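Local coordinates for Ras GTPase-activating-like protein IQGAP2 (Homo sapiens, PDB 5CJP) that probably binds the GTP-loaded form of Rho-family GTPases such as Cdc42, through a domain related to the activators of Ras, at residues 63-75 with 86-100. Residues are numbered along the deposited sequence; the frame is centred on the assembly and turned at random.
Sequences LLLKLFKTALEEE and IVTGNPTVIKMVVSF
Two helices of the Ras GTPase-activator-like domain pack roughly antiparallel here, and Phe68 on 63-75 fits as a knob into a hole formed by Val93, Met96, Val97 and Phe100 on 86-100. The axes of 63-75 and 92-100 approach to 9.7 Å, their directions 150° apart. Phe68 CG stands anti to its own carbonyl carbon (chi1 -77°), which swings the ring across to the second helix. There both faces of the ring are covered: Val97 CG2 sits over its centre, 3.6 Å from the centroid in a CH-pi contact, while Leu64 CD1, one turn back on the same helix, covers the other face nearer the rim. The Met96 methyl CE and Phe100 CD2 meet the ring at its edge. With an alanine here, a gap would probably open between Leu64 and Val97, and the Met96 methyl would be likely to lose its neighbour at the ring edge.

Leu64 also serves the neighbouring aromatic, its other methyl, CD2, lying over a face of Phe100 at 3.8 Å from the ring centroid. Further along, Val93 lays its CG2 on Ala71 CB at 3.6 Å, where the two backbones come near, Leu72 CA being 6.3 Å from Val93 CA. Leu72 CD1 reaches Ile94 CD1 at 4.1 Å and also Ile86 CG2. At the far end Glu75, bent at chi2 (77°), brings OE2 to 3.7 Å from Pro91 CB, a plain van der Waals contact at the N-cap of helix 92-102.

Ile205 of helix 200-216 also touches Phe68, and Ile48 and Leu51 of helix 37-54 touch Met96. Val87 and Thr88 each pack on an aromatic side chain from the chain of another protein. This buried pairing of helices 58-79 and 92-102, joined by knob-into-hole packing, belongs to the helical fold of Ras GTPase-activator domains.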
loop_
_atom_site.group_PDB
_atom_site.type_symbol
_atom_site.label_atom_id
_atom_site.label_comp_id
_atom_site.label_asym_id
_atom_site.label_seq_id
_atom_site.Cartn_x
_atom_site.Cartn_y
_atom_site.Cartn_z
ATOM N N LEU E 63 -15.789 16.980 16.906
ATOM C CA LEU E 63 -14.635 17.672 17.484
ATOM C C LEU E 63 -13.891 18.514 16.432
ATOM O O LEU E 63 -13.410 19.632 16.709
ATOM C CB LEU E 63 -13.683 16.648 18.112
ATOM C CG LEU E 63 -14.261 15.756 19.218
ATOM C CD1 LEU E 63 -13.270 14.659 19.573
ATOM C CD2 LEU E 63 -14.585 16.592 20.436
ATOM N N LEU E 64 -13.797 17.981 15.219
ATOM C CA LEU E 64 -13.110 18.701 14.158
ATOM C C LEU E 64 -13.886 19.970 13.852
ATOM O O LEU E 64 -13.296 21.014 13.561
ATOM C CB LEU E 64 -13.012 17.827 12.915
ATOM C CG LEU E 64 -12.412 18.470 11.678
ATOM C CD1 LEU E 64 -11.047 19.043 12.005
ATOM C CD2 LEU E 64 -12.331 17.425 10.587
ATOM N N LEU E 65 -15.217 19.880 13.901
ATOM C CA LEU E 65 -16.057 21.050 13.651
ATOM C C LEU E 65 -15.815 22.084 14.734
ATOM O O LEU E 65 -15.728 23.274 14.458
ATOM C CB LEU E 65 -17.550 20.675 13.620
ATOM C CG LEU E 65 -18.031 19.984 12.333
ATOM C CD1 LEU E 65 -19.455 19.471 12.488
ATOM C CD2 LEU E 65 -17.900 20.951 11.169
ATOM N N LYS E 66 -15.693 21.637 15.973
ATOM C CA LYS E 66 -15.462 22.581 17.055
ATOM C C LYS E 66 -14.075 23.165 16.926
ATOM O O LYS E 66 -13.846 24.316 17.293
ATOM C CB LYS E 66 -15.633 21.892 18.403
ATOM C CG LYS E 66 -17.003 21.255 18.542
ATOM C CD LYS E 66 -18.125 22.294 18.440
ATOM C CE LYS E 66 -18.093 23.261 19.620
ATOM N NZ LYS E 66 -19.350 24.051 19.712
ATOM N N LEU E 67 -13.148 22.379 16.388
ATOM C CA LEU E 67 -11.782 22.856 16.198
ATOM C C LEU E 67 -11.842 23.968 15.152
ATOM O O LEU E 67 -11.307 25.056 15.347
ATOM C CB LEU E 67 -10.894 21.713 15.709
ATOM C CG LEU E 67 -9.380 21.893 15.601
ATOM C CD1 LEU E 67 -8.982 21.918 14.168
ATOM C CD2 LEU E 67 -8.933 23.136 16.340
ATOM N N PHE E 68 -12.502 23.685 14.037
ATOM C CA PHE E 68 -12.654 24.668 12.966
ATOM C C PHE E 68 -13.287 25.944 13.496
ATOM O O PHE E 68 -12.791 27.055 13.239
ATOM C CB PHE E 68 -13.535 24.107 11.850
ATOM C CG PHE E 68 -12.829 23.138 10.965
ATOM C CD1 PHE E 68 -13.553 22.279 10.144
ATOM C CD2 PHE E 68 -11.430 23.095 10.926
ATOM C CE1 PHE E 68 -12.892 21.387 9.291
ATOM C CE2 PHE E 68 -10.765 22.213 10.080
ATOM C CZ PHE E 68 -11.492 21.359 9.260
ATOM N N LYS E 69 -14.377 25.780 14.243
ATOM C CA LYS E 69 -15.094 26.914 14.805
ATOM C C LYS E 69 -14.228 27.843 15.650
ATOM O O LYS E 69 -14.066 29.029 15.335
ATOM C CB LYS E 69 -16.268 26.428 15.654
ATOM C CG LYS E 69 -17.229 27.545 16.004
ATOM C CD LYS E 69 -18.242 27.149 17.051
ATOM C CE LYS E 69 -17.632 27.234 18.438
ATOM N NZ LYS E 69 -18.669 27.131 19.518
ATOM N N THR E 70 -13.668 27.315 16.727
ATOM C CA THR E 70 -12.863 28.146 17.600
ATOM C C THR E 70 -11.669 28.776 16.888
ATOM O O THR E 70 -11.283 29.900 17.206
ATOM C CB THR E 70 -12.360 27.354 18.796
ATOM O OG1 THR E 70 -11.222 26.589 18.400
ATOM C CG2 THR E 70 -13.439 26.413 19.292
ATOM N N ALA E 71 -11.093 28.060 15.930
ATOM C CA ALA E 71 -9.952 28.582 15.186
ATOM C C ALA E 71 -10.402 29.716 14.273
ATOM O O ALA E 71 -9.697 30.712 14.120
ATOM C CB ALA E 71 -9.283 27.464 14.358
ATOM N N LEU E 72 -11.565 29.563 13.649
ATOM C CA LEU E 72 -12.066 30.621 12.780
ATOM C C LEU E 72 -12.405 31.852 13.623
ATOM O O LEU E 72 -12.109 32.976 13.220
ATOM C CB LEU E 72 -13.303 30.155 11.994
ATOM C CG LEU E 72 -14.007 31.126 11.021
ATOM C CD1 LEU E 72 -13.025 31.824 10.085
ATOM C CD2 LEU E 72 -15.025 30.340 10.234
ATOM N N GLU E 73 -13.012 31.657 14.790
ATOM C CA GLU E 73 -13.338 32.811 15.633
ATOM C C GLU E 73 -12.047 33.384 16.197
ATOM O O GLU E 73 -11.919 34.589 16.393
ATOM C CB GLU E 73 -14.281 32.414 16.768
ATOM C CG GLU E 73 -15.607 31.868 16.280
ATOM C CD GLU E 73 -16.438 31.289 17.395
ATOM O OE1 GLU E 73 -15.870 30.607 18.276
ATOM O OE2 GLU E 73 -17.666 31.503 17.380
ATOM N N GLU E 74 -11.084 32.508 16.449
ATOM C CA GLU E 74 -9.791 32.925 16.970
ATOM C C GLU E 74 -9.206 33.893 15.945
ATOM O O GLU E 74 -8.753 34.986 16.279
ATOM C CB GLU E 74 -8.872 31.713 17.116
ATOM C CG GLU E 74 -7.622 31.968 17.922
ATOM C CD GLU E 74 -7.886 31.957 19.411
ATOM O OE1 GLU E 74 -7.429 32.894 20.100
ATOM O OE2 GLU E 74 -8.540 31.008 19.895
ATOM N N GLU E 75 -9.234 33.472 14.688
ATOM C CA GLU E 75 -8.714 34.252 13.572
ATOM C C GLU E 75 -9.389 35.614 13.439
ATOM O O GLU E 75 -8.724 36.651 13.326
ATOM C CB GLU E 75 -8.916 33.464 12.281
ATOM C CG GLU E 75 -8.474 34.156 11.001
ATOM C CD GLU E 75 -6.971 34.134 10.811
ATOM O OE1 GLU E 75 -6.313 33.350 11.519
ATOM O OE2 GLU E 75 -6.449 34.883 9.948
ATOM N N ILE E 86 -10.971 38.527 6.628
ATOM C CA ILE E 86 -11.097 37.069 6.700
ATOM C C ILE E 86 -10.941 36.528 5.292
ATOM O O ILE E 86 -10.816 35.327 5.103
ATOM C CB ILE E 86 -12.471 36.573 7.215
ATOM C CG1 ILE E 86 -13.317 37.739 7.676
ATOM C CG2 ILE E 86 -12.289 35.576 8.327
ATOM C CD1 ILE E 86 -13.831 38.524 6.549
ATOM N N VAL E 87 -10.950 37.421 4.306
ATOM C CA VAL E 87 -10.793 37.013 2.923
ATOM C C VAL E 87 -9.392 37.306 2.400
ATOM O O VAL E 87 -8.753 36.432 1.812
ATOM C CB VAL E 87 -11.820 37.710 2.004
ATOM C CG1 VAL E 87 -11.609 37.270 0.582
ATOM C CG2 VAL E 87 -13.236 37.363 2.435
ATOM N N THR E 88 -8.916 38.528 2.604
ATOM C CA THR E 88 -7.577 38.914 2.134
ATOM C C THR E 88 -6.473 38.217 2.938
ATOM O O THR E 88 -5.373 37.979 2.434
ATOM C CB THR E 88 -7.352 40.445 2.246
ATOM O OG1 THR E 88 -7.401 40.836 3.625
ATOM C CG2 THR E 88 -8.421 41.209 1.468
ATOM N N GLY E 89 -6.786 37.896 4.189
ATOM C CA GLY E 89 -5.835 37.242 5.065
ATOM C C GLY E 89 -5.588 35.777 4.779
ATOM O O GLY E 89 -4.731 35.174 5.415
ATOM N N ASN E 90 -6.344 35.201 3.845
ATOM C CA ASN E 90 -6.182 33.796 3.468
ATOM C C ASN E 90 -5.917 32.904 4.688
ATOM O O ASN E 90 -4.915 32.189 4.733
ATOM C CB ASN E 90 -5.027 33.685 2.468
ATOM C CG ASN E 90 -4.793 32.262 1.982
ATOM O OD1 ASN E 90 -3.646 31.823 1.847
ATOM N ND2 ASN E 90 -5.871 31.541 1.702
ATOM N N PRO E 91 -6.832 32.919 5.678
ATOM C CA PRO E 91 -6.723 32.131 6.912
ATOM C C PRO E 91 -6.547 30.656 6.616
ATOM O O PRO E 91 -7.281 30.098 5.814
ATOM C CB PRO E 91 -8.031 32.447 7.631
ATOM C CG PRO E 91 -8.982 32.610 6.503
ATOM C CD PRO E 91 -8.196 33.454 5.531
ATOM N N THR E 92 -5.582 30.012 7.260
ATOM C CA THR E 92 -5.344 28.611 6.957
ATOM C C THR E 92 -6.456 27.687 7.418
ATOM O O THR E 92 -6.615 26.593 6.884
ATOM C CB THR E 92 -3.941 28.161 7.458
ATOM O OG1 THR E 92 -4.043 26.938 8.187
ATOM C CG2 THR E 92 -3.312 29.223 8.291
ATOM N N VAL E 93 -7.258 28.139 8.371
ATOM C CA VAL E 93 -8.371 27.326 8.839
ATOM C C VAL E 93 -9.389 27.191 7.720
ATOM O O VAL E 93 -10.031 26.170 7.584
ATOM C CB VAL E 93 -9.116 27.966 10.022
ATOM C CG1 VAL E 93 -10.177 27.009 10.546
ATOM C CG2 VAL E 93 -8.141 28.333 11.102
ATOM N N ILE E 94 -9.544 28.245 6.933
ATOM C CA ILE E 94 -10.492 28.205 5.835
ATOM C C ILE E 94 -9.966 27.297 4.729
ATOM O O ILE E 94 -10.725 26.589 4.067
ATOM C CB ILE E 94 -10.750 29.615 5.315
ATOM C CG1 ILE E 94 -11.584 30.380 6.357
ATOM C CG2 ILE E 94 -11.466 29.570 3.964
ATOM C CD1 ILE E 94 -12.894 29.771 6.573
ATOM N N LYS E 95 -8.655 27.290 4.552
ATOM C CA LYS E 95 -8.019 26.455 3.537
ATOM C C LYS E 95 -8.267 24.988 3.875
ATOM O O LYS E 95 -8.549 24.165 3.000
ATOM C CB LYS E 95 -6.512 26.730 3.517
ATOM C CG LYS E 95 -5.793 26.275 2.268
ATOM C CD LYS E 95 -4.336 26.676 2.322
ATOM C CE LYS E 95 -4.183 28.188 2.552
ATOM N NZ LYS E 95 -2.786 28.624 2.964
ATOM N N MET E 96 -8.179 24.665 5.156
ATOM C CA MET E 96 -8.375 23.295 5.598
ATOM C C MET E 96 -9.849 22.930 5.556
ATOM O O MET E 96 -10.222 21.815 5.168
ATOM C CB MET E 96 -7.825 23.126 7.009
ATOM C CG MET E 96 -7.911 21.708 7.534
ATOM S SD MET E 96 -6.788 21.502 8.922
ATOM C CE MET E 96 -7.862 20.799 10.006
ATOM N N VAL E 97 -10.691 23.880 5.950
ATOM C CA VAL E 97 -12.121 23.652 5.945
ATOM C C VAL E 97 -12.558 23.311 4.543
ATOM O O VAL E 97 -13.350 22.396 4.351
ATOM C CB VAL E 97 -12.898 24.898 6.421
ATOM C CG1 VAL E 97 -14.367 24.815 5.965
ATOM C CG2 VAL E 97 -12.818 24.989 7.933
ATOM N N VAL E 98 -12.039 24.050 3.567
ATOM C CA VAL E 98 -12.387 23.817 2.173
ATOM C C VAL E 98 -11.890 22.491 1.624
ATOM O O VAL E 98 -12.651 21.780 0.990
ATOM C CB VAL E 98 -11.869 24.951 1.270
ATOM C CG1 VAL E 98 -11.976 24.554 -0.204
ATOM C CG2 VAL E 98 -12.674 26.208 1.540
ATOM N N SER E 99 -10.623 22.157 1.858
ATOM C CA SER E 99 -10.069 20.896 1.365
ATOM C C SER E 99 -10.760 19.713 1.997
ATOM O O SER E 99 -11.177 18.792 1.315
ATOM C CB SER E 99 -8.574 20.781 1.670
ATOM O OG SER E 99 -7.805 21.743 0.974
ATOM N N PHE E 100 -10.879 19.738 3.313
ATOM C CA PHE E 100 -11.510 18.636 4.010
ATOM C C PHE E 100 -12.908 18.351 3.498
ATOM O O PHE E 100 -13.332 17.205 3.455
ATOM C CB PHE E 100 -11.564 18.906 5.509
ATOM C CG PHE E 100 -12.218 17.806 6.279
ATOM C CD1 PHE E 100 -11.545 16.608 6.505
ATOM C CD2 PHE E 100 -13.550 17.932 6.712
ATOM C CE1 PHE E 100 -12.184 15.551 7.147
ATOM C CE2 PHE E 100 -14.202 16.873 7.354
ATOM C CZ PHE E 100 -13.520 15.687 7.573
#